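Local structure of SCARECROW-LIKE protein 7 (Oryza sativa Japonica Group, 5HYZ) at residues Q6-C11 with N257-Y262; A24-V29 with Y46-L51; R263-S268 with R366-V371; L351-L354 with F358-L361. The protein binds DNA in vitro and probably acts as a transcription factor in plant development and abiotic stress resistance, the present chain being its GRAS domain. One frame throughout, in Å; residues are numbered along the deposited sequence.

Interaction 1 (Q6-C11 with N257-Y262)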
loop_
_atom_site.group_PDB
_atom_site.type_symbol
_atom_site.label_atom_id
_atom_site.label_comp_id
_atom_site.label_asym_id
_atom_site.label_seq_id
_atom_site.Cartn_x
_atom_site.Cartn_y
_atom_site.Cartn_z
ATOM N N GLN A 6 16.097 29.016 -12.238
ATOM C CA GLN A 6 16.474 30.393 -11.889
ATOM C C GLN A 6 16.165 31.344 -13.054
ATOM O O GLN A 6 15.715 32.473 -12.861
ATOM C CB GLN A 6 17.973 30.477 -11.502
ATOM C CG GLN A 6 18.300 29.938 -10.083
ATOM C CD GLN A 6 17.424 30.547 -8.972
ATOM O OE1 GLN A 6 17.385 31.769 -8.773
ATOM N NE2 GLN A 6 16.698 29.684 -8.254
ATOM N N SER A 7 16.401 30.885 -14.271
ATOM C CA SER A 7 16.043 31.721 -15.434
ATOM C C SER A 7 14.553 31.958 -15.503
ATOM O O SER A 7 14.116 33.060 -15.772
ATOM C CB SER A 7 16.536 31.082 -16.729
ATOM O OG SER A 7 17.932 30.841 -16.620
ATOM N N LEU A 8 13.758 30.913 -15.251
ATOM C CA LEU A 8 12.311 31.095 -15.166
ATOM C C LEU A 8 11.871 32.132 -14.132
ATOM O O LEU A 8 11.031 32.993 -14.386
ATOM C CB LEU A 8 11.692 29.748 -14.846
ATOM C CG LEU A 8 10.220 29.572 -15.106
ATOM C CD1 LEU A 8 9.784 30.092 -16.452
ATOM C CD2 LEU A 8 9.983 28.088 -15.013
ATOM N N LEU A 9 12.443 32.035 -12.936
ATOM C CA LEU A 9 12.142 33.010 -11.901
ATOM C C LEU A 9 12.515 34.454 -12.332
ATOM O O LEU A 9 11.724 35.395 -12.150
ATOM C CB LEU A 9 12.867 32.616 -10.595
ATOM C CG LEU A 9 12.299 31.360 -9.881
ATOM C CD1 LEU A 9 13.328 30.834 -8.883
ATOM C CD2 LEU A 9 10.924 31.654 -9.189
ATOM N N SER A 10 13.683 34.631 -12.936
ATOM C CA SER A 10 13.976 36.003 -13.412
ATOM C C SER A 10 13.008 36.429 -14.473
ATOM O O SER A 10 12.650 37.601 -14.537
ATOM C CB SER A 10 15.419 36.165 -13.939
ATOM O OG SER A 10 15.855 34.987 -14.550
ATOM N N CYS A 11 12.555 35.498 -15.319
ATOM C CA CYS A 11 11.498 35.835 -16.259
ATOM C C CYS A 11 10.263 36.369 -15.558
ATOM O O CYS A 11 9.718 37.392 -15.961
ATOM C CB CYS A 11 11.107 34.606 -17.120
ATOM S SG CYS A 11 12.301 34.260 -18.441
ATOM N N ASN A 257 6.269 30.616 -5.138
ATOM C CA ASN A 257 5.709 29.616 -4.221
ATOM C C ASN A 257 5.304 28.353 -5.010
ATOM O O ASN A 257 5.590 27.215 -4.644
ATOM C CB ASN A 257 4.482 30.223 -3.519
ATOM C CG ASN A 257 4.845 31.338 -2.528
ATOM O OD1 ASN A 257 6.013 31.537 -2.242
ATOM N ND2 ASN A 257 3.847 32.089 -2.043
ATOM N N ALA A 258 4.578 28.596 -6.096
ATOM C CA ALA A 258 4.097 27.515 -6.953
ATOM C C ALA A 258 5.264 26.755 -7.554
ATOM O O ALA A 258 5.253 25.531 -7.588
ATOM C CB ALA A 258 3.129 28.076 -8.073
ATOM N N LEU A 259 6.279 27.470 -8.028
ATOM C CA LEU A 259 7.413 26.787 -8.664
ATOM C C LEU A 259 8.128 25.866 -7.691
ATOM O O LEU A 259 8.461 24.740 -8.011
ATOM C CB LEU A 259 8.406 27.794 -9.255
ATOM C CG LEU A 259 9.453 27.146 -10.162
ATOM C CD1 LEU A 259 8.800 26.630 -11.457
ATOM C CD2 LEU A 259 10.526 28.177 -10.450
ATOM N N SER A 260 8.319 26.333 -6.462
ATOM C CA SER A 260 8.981 25.487 -5.467
ATOM C C SER A 260 8.139 24.242 -5.070
ATOM O O SER A 260 8.621 23.087 -5.002
ATOM C CB SER A 260 9.285 26.332 -4.226
ATOM O OG SER A 260 9.617 25.455 -3.173
ATOM N N TYR A 261 6.855 24.493 -4.834
ATOM C CA TYR A 261 5.907 23.417 -4.531
ATOM C C TYR A 261 5.838 22.334 -5.641
ATOM O O TYR A 261 6.004 21.104 -5.418
ATOM C CB TYR A 261 4.546 24.059 -4.289
ATOM C CG TYR A 261 3.399 23.100 -4.123
ATOM C CD1 TYR A 261 3.215 22.334 -2.950
ATOM C CD2 TYR A 261 2.482 22.981 -5.117
ATOM C CE1 TYR A 261 2.132 21.449 -2.869
ATOM C CE2 TYR A 261 1.408 22.133 -5.010
ATOM C CZ TYR A 261 1.249 21.379 -3.905
ATOM O OH TYR A 261 0.125 20.577 -3.967
ATOM N N TYR A 262 5.602 22.785 -6.873
ATOM C CA TYR A 262 5.501 21.824 -7.966
ATOM C C TYR A 262 6.857 21.172 -8.278
ATOM O O TYR A 262 6.899 20.041 -8.746
ATOM C CB TYR A 262 4.872 22.508 -9.211
ATOM C CG TYR A 262 3.363 22.539 -9.050
ATOM C CD1 TYR A 262 2.615 21.366 -9.159
ATOM C CD2 TYR A 262 2.698 23.722 -8.694
ATOM C CE1 TYR A 262 1.253 21.377 -8.929
ATOM C CE2 TYR A 262 1.359 23.744 -8.505
ATOM C CZ TYR A 262 0.636 22.545 -8.612
ATOM O OH TYR A 262 -0.708 22.530 -8.375
#
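Leu259 of helix 251-272 projects toward helix 3-16 and touches two consecutive leucines there, Leu8 and Leu9. No hydrogen bond links the two segments; three aliphatic side chains make the whole contact, and the backbones remain well apart, with the CA atoms of Leu9 and Leu259 separated by 8.5 Å.

The side chain of Leu259 can be followed outward. Its CB points at the facing helix but makes no close approach, serving to carry the branch point across the gap. CG lies anti to the backbone N (chi1 -169°), which extends the isobutyl group toward helix 3-16, and there the two methyl groups part company. CD1 goes to Leu8, whose CD2 it meets at an oblique crossing, 4.0 Å away. CD2 goes to Leu9 and sits against its fork: it is 3.7 Å from Leu9 CG and 3.7 Å from Leu9 CD2, while Leu9 CD1 is somewhat farther at 4.2 Å. Leu259 is thus held through both methyls, one against a methyl of Leu8, the other against the branch point of Leu9. Leu8 starts out toward helix 251-272 from its CB, whereas the CB of Leu9 does not point there; with CG anti to the carbonyl carbon (chi1 -71°), the fork of Leu9 nevertheless reaches Leu259.

The contact belongs to the helix bundle of the GRAS domain. Helix 39-57 completes the surroundings, with Phe47 touching both Leu8 and Leu259 and Leu43 packing on Leu259, while Phe255, one turn earlier in helix 251-272, covers Leu8 and Leu9.

Interaction 2 (A24-V29 with Y46-L51)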
loop_
_atom_site.group_PDB
_atom_site.type_symbol
_atom_site.label_atom_id
_atom_site.label_comp_id
_atom_site.label_asym_id
_atom_site.label_seq_id
_atom_site.Cartn_x
_atom_site.Cartn_y
_atom_site.Cartn_z
ATOM N N ALA A 24 13.470 37.130 -26.047
ATOM C CA ALA A 24 14.634 36.232 -26.042
ATOM C C ALA A 24 14.802 35.423 -24.743
ATOM O O ALA A 24 15.231 34.263 -24.761
ATOM C CB ALA A 24 15.930 37.025 -26.304
ATOM N N GLU A 25 14.496 36.057 -23.614
ATOM C CA GLU A 25 14.632 35.389 -22.311
ATOM C C GLU A 25 13.630 34.245 -22.160
ATOM O O GLU A 25 13.994 33.101 -21.802
ATOM C CB GLU A 25 14.445 36.401 -21.164
ATOM C CG GLU A 25 15.607 37.375 -20.982
ATOM C CD GLU A 25 16.946 36.826 -21.465
ATOM O OE1 GLU A 25 17.489 35.880 -20.817
ATOM O OE2 GLU A 25 17.456 37.344 -22.503
ATOM N N LEU A 26 12.370 34.553 -22.450
ATOM C CA LEU A 26 11.343 33.526 -22.327
ATOM C C LEU A 26 11.564 32.430 -23.367
ATOM O O LEU A 26 11.417 31.269 -23.070
ATOM C CB LEU A 26 9.944 34.139 -22.463
ATOM C CG LEU A 26 8.774 33.167 -22.293
ATOM C CD1 LEU A 26 8.961 32.347 -20.994
ATOM C CD2 LEU A 26 7.487 33.930 -22.333
ATOM N N ALA A 27 11.963 32.812 -24.588
ATOM C CA ALA A 27 12.258 31.840 -25.646
ATOM C C ALA A 27 13.388 30.898 -25.259
ATOM O O ALA A 27 13.355 29.719 -25.561
ATOM C CB ALA A 27 12.616 32.574 -26.986
ATOM N N SER A 28 14.409 31.412 -24.599
ATOM C CA SER A 28 15.476 30.543 -24.131
ATOM C C SER A 28 14.979 29.505 -23.116
ATOM O O SER A 28 15.366 28.312 -23.168
ATOM C CB SER A 28 16.594 31.377 -23.488
ATOM O OG SER A 28 17.139 32.279 -24.424
ATOM N N VAL A 29 14.155 29.964 -22.168
ATOM C CA VAL A 29 13.569 28.956 -21.258
ATOM C C VAL A 29 12.696 27.939 -21.986
ATOM O O VAL A 29 12.791 26.723 -21.734
ATOM C CB VAL A 29 12.726 29.595 -20.127
ATOM C CG1 VAL A 29 12.071 28.454 -19.251
ATOM C CG2 VAL A 29 13.632 30.494 -19.300
ATOM N N TYR A 46 5.762 23.482 -18.196
ATOM C CA TYR A 46 4.401 23.904 -17.878
ATOM C C TYR A 46 4.361 25.337 -17.356
ATOM O O TYR A 46 3.424 26.086 -17.646
ATOM C CB TYR A 46 3.773 22.944 -16.865
ATOM C CG TYR A 46 3.639 21.580 -17.503
ATOM C CD1 TYR A 46 2.646 21.346 -18.466
ATOM C CD2 TYR A 46 4.510 20.543 -17.179
ATOM C CE1 TYR A 46 2.520 20.105 -19.076
ATOM C CE2 TYR A 46 4.390 19.312 -17.790
ATOM C CZ TYR A 46 3.404 19.114 -18.748
ATOM O OH TYR A 46 3.312 17.882 -19.350
ATOM N N PHE A 47 5.377 25.726 -16.579
ATOM C CA PHE A 47 5.394 27.124 -16.105
ATOM C C PHE A 47 5.640 28.146 -17.206
ATOM O O PHE A 47 5.067 29.210 -17.194
ATOM C CB PHE A 47 6.444 27.287 -15.004
ATOM C CG PHE A 47 5.894 27.017 -13.642
ATOM C CD1 PHE A 47 5.692 25.703 -13.203
ATOM C CD2 PHE A 47 5.559 28.061 -12.806
ATOM C CE1 PHE A 47 5.182 25.452 -11.916
ATOM C CE2 PHE A 47 4.999 27.821 -11.543
ATOM C CZ PHE A 47 4.829 26.500 -11.097
ATOM N N ALA A 48 6.500 27.831 -18.149
ATOM C CA ALA A 48 6.780 28.761 -19.241
ATOM C C ALA A 48 5.587 28.889 -20.127
ATOM O O ALA A 48 5.304 29.951 -20.656
ATOM C CB ALA A 48 7.995 28.281 -20.039
ATOM N N ASP A 49 4.850 27.793 -20.287
ATOM C CA ASP A 49 3.589 27.862 -21.020
ATOM C C ASP A 49 2.582 28.788 -20.348
ATOM O O ASP A 49 1.906 29.616 -20.999
ATOM C CB ASP A 49 3.016 26.453 -21.166
ATOM C CG ASP A 49 1.846 26.389 -22.140
ATOM O OD1 ASP A 49 2.101 26.211 -23.346
ATOM O OD2 ASP A 49 0.684 26.534 -21.704
ATOM N N ALA A 50 2.452 28.636 -19.028
ATOM C CA ALA A 50 1.506 29.476 -18.321
ATOM C C ALA A 50 1.942 30.942 -18.402
ATOM O O ALA A 50 1.084 31.828 -18.537
ATOM C CB ALA A 50 1.383 29.030 -16.826
ATOM N N LEU A 51 3.243 31.187 -18.242
ATOM C CA LEU A 51 3.726 32.574 -18.294
ATOM C C LEU A 51 3.428 33.181 -19.693
ATOM O O LEU A 51 2.960 34.333 -19.821
ATOM C CB LEU A 51 5.185 32.622 -17.975
ATOM C CG LEU A 51 5.816 34.006 -17.965
ATOM C CD1 LEU A 51 4.996 34.987 -17.086
ATOM C CD2 LEU A 51 7.244 33.940 -17.532
#
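Val29 and Ala48 mark the closest backbone approach of segments 24-29 and 46-51, on two roughly antiparallel helices, with their CA atoms 7.1 Å apart. The axes of the two short segments come within 10.4 Å of each other, and their N-to-C directions differ by 148°. Ala48 presents only a methyl here, and no polar link joins the segments.

The methyl CB of Ala48 is met by two side chains one turn apart on helix 23-32. Val29 CG1 touches it at 4.2 Å, and Leu26 CD1 approaches from the neighbouring turn at 4.3 Å. Leu26 CD1 does double duty, since it also lies 4.2 Å from CD2 of Leu51. Both leucines hold CG anti to the backbone N, with chi1 of -178° in Leu26 and -179° in Leu51; this extends each across the gap until a single methyl of one meets a single methyl of the other, the two side chains lying at a slant. The result is a small apolar seam running along both helices.

Away from this seam, Ser28 turns its hydroxyl back on its own helix: OG donates to Ala24 O at 2.8 Å, and the carbonyl oxygen receives Ser28 N from the opposite face of its plane.

Both segments lie in the predicted first leucine repeat, within the helix bundle of the GRAS domain. Helix 3-16 packs beside the seam, with Leu8 on Val29 and Cys11 on Leu51. Phe47 packs on Leu259 and Tyr262 of helix 251-272 and on Ile292 of helix 278-296, and Ala50 on Gln293 and Val296.

Interaction 3 (R263-S268 with R366-V371)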
loop_
_atom_site.group_PDB
_atom_site.type_symbol
_atom_site.label_atom_id
_atom_site.label_comp_id
_atom_site.label_asym_id
_atom_site.label_seq_id
_atom_site.Cartn_x
_atom_site.Cartn_y
_atom_site.Cartn_z
ATOM N N ARG A 263 7.966 21.853 -8.003
ATOM C CA ARG A 263 9.269 21.188 -8.176
ATOM C C ARG A 263 9.341 19.933 -7.305
ATOM O O ARG A 263 9.698 18.851 -7.782
ATOM C CB ARG A 263 10.433 22.124 -7.813
ATOM C CG ARG A 263 11.793 21.513 -8.190
ATOM C CD ARG A 263 12.992 22.211 -7.569
ATOM N NE ARG A 263 13.057 22.014 -6.122
ATOM C CZ ARG A 263 14.005 22.523 -5.329
ATOM N NH1 ARG A 263 15.000 23.267 -5.833
ATOM N NH2 ARG A 263 13.955 22.285 -4.021
ATOM N N SER A 264 8.931 20.064 -6.042
ATOM C CA SER A 264 8.895 18.861 -5.177
ATOM C C SER A 264 7.953 17.779 -5.711
ATOM O O SER A 264 8.354 16.594 -5.773
ATOM C CB SER A 264 8.498 19.240 -3.731
ATOM O OG SER A 264 9.340 20.271 -3.280
ATOM N N LEU A 265 6.718 18.147 -6.102
ATOM C CA LEU A 265 5.803 17.150 -6.680
ATOM C C LEU A 265 6.382 16.430 -7.923
ATOM O O LEU A 265 6.287 15.180 -8.078
ATOM C CB LEU A 265 4.460 17.764 -7.101
ATOM C CG LEU A 265 3.527 18.124 -5.941
ATOM C CD1 LEU A 265 2.338 18.890 -6.469
ATOM C CD2 LEU A 265 3.098 16.821 -5.235
ATOM N N PHE A 266 6.943 17.227 -8.839
ATOM C CA PHE A 266 7.519 16.657 -10.077
ATOM C C PHE A 266 8.659 15.708 -9.758
ATOM O O PHE A 266 8.758 14.643 -10.390
ATOM C CB PHE A 266 8.001 17.776 -11.037
ATOM C CG PHE A 266 6.893 18.312 -11.927
ATOM C CD1 PHE A 266 5.776 18.937 -11.378
ATOM C CD2 PHE A 266 6.973 18.197 -13.312
ATOM C CE1 PHE A 266 4.753 19.417 -12.185
ATOM C CE2 PHE A 266 5.966 18.676 -14.132
ATOM C CZ PHE A 266 4.862 19.293 -13.585
ATOM N N GLU A 267 9.519 16.089 -8.810
ATOM C CA GLU A 267 10.614 15.213 -8.396
ATOM C C GLU A 267 10.109 13.885 -7.785
ATOM O O GLU A 267 10.645 12.795 -8.081
ATOM C CB GLU A 267 11.522 15.908 -7.416
ATOM C CG GLU A 267 12.422 16.953 -8.033
ATOM C CD GLU A 267 13.236 17.720 -6.996
ATOM O OE1 GLU A 267 13.369 17.185 -5.858
ATOM O OE2 GLU A 267 13.738 18.852 -7.303
ATOM N N SER A 268 9.066 13.963 -6.957
ATOM C CA SER A 268 8.515 12.708 -6.388
ATOM C C SER A 268 7.891 11.806 -7.473
ATOM O O SER A 268 7.903 10.583 -7.362
ATOM C CB SER A 268 7.511 13.041 -5.286
ATOM O OG SER A 268 6.298 13.500 -5.812
ATOM N N ARG A 366 10.515 19.674 2.454
ATOM C CA ARG A 366 9.543 20.692 2.080
ATOM C C ARG A 366 8.122 20.109 2.237
ATOM O O ARG A 366 7.782 19.194 1.522
ATOM C CB ARG A 366 9.814 21.132 0.628
ATOM C CG ARG A 366 8.665 21.663 -0.313
ATOM C CD ARG A 366 7.696 22.599 0.342
ATOM N NE ARG A 366 6.933 23.483 -0.546
ATOM C CZ ARG A 366 5.863 24.136 -0.095
ATOM N NH1 ARG A 366 5.480 23.926 1.175
ATOM N NH2 ARG A 366 5.175 24.981 -0.860
ATOM N N PRO A 367 7.338 20.662 3.144
ATOM C CA PRO A 367 5.973 20.179 3.426
ATOM C C PRO A 367 5.135 20.262 2.162
ATOM O O PRO A 367 5.175 21.319 1.522
ATOM C CB PRO A 367 5.458 21.167 4.495
ATOM C CG PRO A 367 6.670 21.778 5.082
ATOM C CD PRO A 367 7.760 21.729 4.072
ATOM N N LEU A 368 4.385 19.213 1.812
ATOM C CA LEU A 368 3.571 19.245 0.611
ATOM C C LEU A 368 2.102 19.055 0.897
ATOM O O LEU A 368 1.252 19.687 0.234
ATOM C CB LEU A 368 3.987 18.160 -0.374
ATOM C CG LEU A 368 5.377 18.310 -0.981
ATOM C CD1 LEU A 368 5.612 17.213 -1.987
ATOM C CD2 LEU A 368 5.581 19.724 -1.629
ATOM N N LEU A 369 1.802 18.175 1.847
ATOM C CA LEU A 369 0.336 17.832 2.107
ATOM C C LEU A 369 0.167 17.831 3.608
ATOM O O LEU A 369 0.850 17.071 4.309
ATOM C CB LEU A 369 -0.030 16.457 1.541
ATOM C CG LEU A 369 -1.540 16.274 1.293
ATOM C CD1 LEU A 369 -1.739 14.972 0.563
ATOM C CD2 LEU A 369 -2.314 16.208 2.558
ATOM N N THR A 370 -0.691 18.687 4.129
ATOM C CA THR A 370 -0.802 18.894 5.571
ATOM C C THR A 370 -2.152 18.455 6.116
ATOM O O THR A 370 -3.192 18.767 5.521
ATOM C CB THR A 370 -0.561 20.376 5.833
ATOM O OG1 THR A 370 0.712 20.685 5.225
ATOM C CG2 THR A 370 -0.533 20.718 7.282
ATOM N N VAL A 371 -2.156 17.791 7.265
ATOM C CA VAL A 371 -3.396 17.308 7.854
ATOM C C VAL A 371 -3.508 17.915 9.237
ATOM O O VAL A 371 -2.500 18.077 9.949
ATOM C CB VAL A 371 -3.410 15.765 7.951
ATOM C CG1 VAL A 371 -4.670 15.276 8.737
ATOM C CG2 VAL A 371 -3.542 15.188 6.498
#
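Ser264 of helix 251-272 rests on Arg366 and Leu368 of the C-terminal strand, at a classic beta bulge, where Leu368 and Leu369 both face Leu361. The segment axes of the helix and of strand 366-368 are nearly perpendicular, at 82°, so the helix touches the strand over a short length.

The apolar contacts centre on Leu368. Both of its methyls face CB of Ser264, CD2 at 3.6 Å and CD1 at 3.9 Å. CD1 also reaches Leu265, whose CD2 lies 4.1 Å away, the two leucine side chains running past each other in opposite directions. CG of Leu368 lies anti to the carbonyl carbon (chi1 -66°), which turns the fork toward the helix.

A polar atom meets an aliphatic chain at Arg366: OG of Ser264 lies 3.3 Å from Arg366 CG, at the end of the CB-CG bond about which the chain bends. That hydroxyl has a weak hydrogen bond to Ser260 O in its own helix.

Charges interact along the helix. Arg263 NE and Glu267 OE2, 3.4 Å apart, form a salt bridge of charges alone, with the carboxylate oxygen well out of the guanidinium plane; OE1 of Glu267 is hydrogen-bonded to Trp363 NE1.

A turn beyond Ser264, Ser268 OG is bonded to Tyr89 OH and donates to Leu265 O at 2.8 Å, arriving at a C=O...donor angle of 119°.

Interaction 4 (L351-L354 with F358-L361)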
loop_
_atom_site.group_PDB
_atom_site.type_symbol
_atom_site.label_atom_id
_atom_site.label_comp_id
_atom_site.label_asym_id
_atom_site.label_seq_id
_atom_site.Cartn_x
_atom_site.Cartn_y
_atom_site.Cartn_z
ATOM N N LEU A 351 8.208 13.331 7.584
ATOM C CA LEU A 351 7.105 14.053 8.243
ATOM C C LEU A 351 7.619 15.288 8.898
ATOM O O LEU A 351 8.668 15.269 9.539
ATOM C CB LEU A 351 6.417 13.162 9.297
ATOM C CG LEU A 351 5.569 11.959 8.916
ATOM C CD1 LEU A 351 4.582 12.283 7.773
ATOM C CD2 LEU A 351 6.351 10.730 8.560
ATOM N N VAL A 352 6.891 16.375 8.761
ATOM C CA VAL A 352 7.253 17.677 9.361
ATOM C C VAL A 352 6.111 18.239 10.171
ATOM O O VAL A 352 4.966 18.274 9.685
ATOM C CB VAL A 352 7.633 18.676 8.250
ATOM C CG1 VAL A 352 7.698 20.099 8.783
ATOM C CG2 VAL A 352 8.979 18.244 7.629
ATOM N N GLU A 353 6.380 18.663 11.400
ATOM C CA GLU A 353 5.316 19.279 12.198
ATOM C C GLU A 353 5.236 20.756 11.869
ATOM O O GLU A 353 6.264 21.429 11.758
ATOM C CB GLU A 353 5.600 19.067 13.689
ATOM C CG GLU A 353 6.125 17.688 14.020
ATOM C CD GLU A 353 5.037 16.773 14.464
ATOM O OE1 GLU A 353 3.920 17.295 14.689
ATOM O OE2 GLU A 353 5.279 15.540 14.571
ATOM N N LEU A 354 4.044 21.299 11.687
ATOM C CA LEU A 354 3.900 22.749 11.516
ATOM C C LEU A 354 2.982 23.235 12.620
ATOM O O LEU A 354 2.026 22.546 13.001
ATOM C CB LEU A 354 3.335 23.128 10.129
ATOM C CG LEU A 354 4.085 22.568 8.938
ATOM C CD1 LEU A 354 3.293 22.762 7.661
ATOM C CD2 LEU A 354 5.431 23.252 8.813
ATOM N N PHE A 358 -0.385 20.952 13.117
ATOM C CA PHE A 358 -0.408 20.339 11.772
ATOM C C PHE A 358 0.615 19.226 11.622
ATOM O O PHE A 358 1.718 19.366 12.147
ATOM C CB PHE A 358 -0.074 21.363 10.681
ATOM C CG PHE A 358 -1.071 22.485 10.593
ATOM C CD1 PHE A 358 -2.213 22.345 9.800
ATOM C CD2 PHE A 358 -0.846 23.716 11.262
ATOM C CE1 PHE A 358 -3.122 23.427 9.679
ATOM C CE2 PHE A 358 -1.775 24.797 11.152
ATOM C CZ PHE A 358 -2.900 24.653 10.389
ATOM N N LEU A 359 0.317 18.200 10.827
ATOM C CA LEU A 359 1.352 17.191 10.488
ATOM C C LEU A 359 1.437 17.190 9.003
ATOM O O LEU A 359 0.422 17.084 8.344
ATOM C CB LEU A 359 0.984 15.801 11.002
ATOM C CG LEU A 359 2.052 14.727 10.699
ATOM C CD1 LEU A 359 3.347 15.022 11.434
ATOM C CD2 LEU A 359 1.513 13.408 11.149
ATOM N N SER A 360 2.625 17.303 8.421
ATOM C CA SER A 360 2.702 17.415 6.975
ATOM C C SER A 360 3.633 16.364 6.403
ATOM O O SER A 360 4.704 16.059 6.997
ATOM C CB SER A 360 3.177 18.843 6.606
ATOM O OG SER A 360 3.153 19.038 5.215
ATOM N N LEU A 361 3.272 15.853 5.235
ATOM C CA LEU A 361 4.120 14.949 4.490
ATOM C C LEU A 361 4.947 15.838 3.586
ATOM O O LEU A 361 4.416 16.684 2.860
ATOM C CB LEU A 361 3.297 13.951 3.696
ATOM C CG LEU A 361 3.991 13.083 2.667
ATOM C CD1 LEU A 361 4.988 12.192 3.448
ATOM C CD2 LEU A 361 2.986 12.228 1.876
#
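Leu354 and Phe358 are the last pair of a beta hairpin before its three-residue loop, strands 349-354 and 358-363 being antiparallel neighbours. Two hydrogen-bonded pairs alternate with two non-hydrogen-bonded pairs, Leu351 with Leu361 and Glu353 with Leu359. In the hydrogen-bonded pair farther from the loop, Val352 N donates to Ser360 O at 2.8 Å and Ser360 N to Val352 O at 2.8 Å, the former bond nearly straight at 169°. Beside the loop, Phe358 N reaches Leu354 O at 2.9 Å, while Leu354 N comes to Phe358 O at 3.1 Å from above its carbonyl plane.

On the face bearing Leu354, Phe358 and Ser360, Leu354 CB packs on Phe358 CB at 3.9 Å, and Leu354 O lies in plane at the edge of the phenyl ring. On the other face Glu353, bent at chi2 (-96°), brings its carboxylate to Leu359, with OE2 3.7 Å from Leu359 CD1; the same oxygen forms a salt bridge with Arg333.

Strand 366-374 continues the sheet beyond strand 358-363, where Ser360 OG bonds to Thr370 OG1. Helix 89-104 covers the face of Leu351, Leu359 and Leu361 through Phe92, and helix 332-339 packs on Leu351.

Interactions 1 and 2 lie in the helix bundle and are purely apolar between their segments; the two touch through Phe47 of helix 39-57. Helix 251-272 serves both interaction 1 and interaction 3, carrying the bundle over to the C-terminal strand of the sheet, where serine and arginine enter the contact. Interaction 4 differs in kind, being a backbone ladder with the largest buried surface of the four, and it adjoins interaction 3 as strands 358-363 and 366-374 are neighbours. All four contacts are largely buried, although exposed Glu353 borders interaction 4. Interactions 2 and 4 stand farthest apart, with centres about 33 Å from each other.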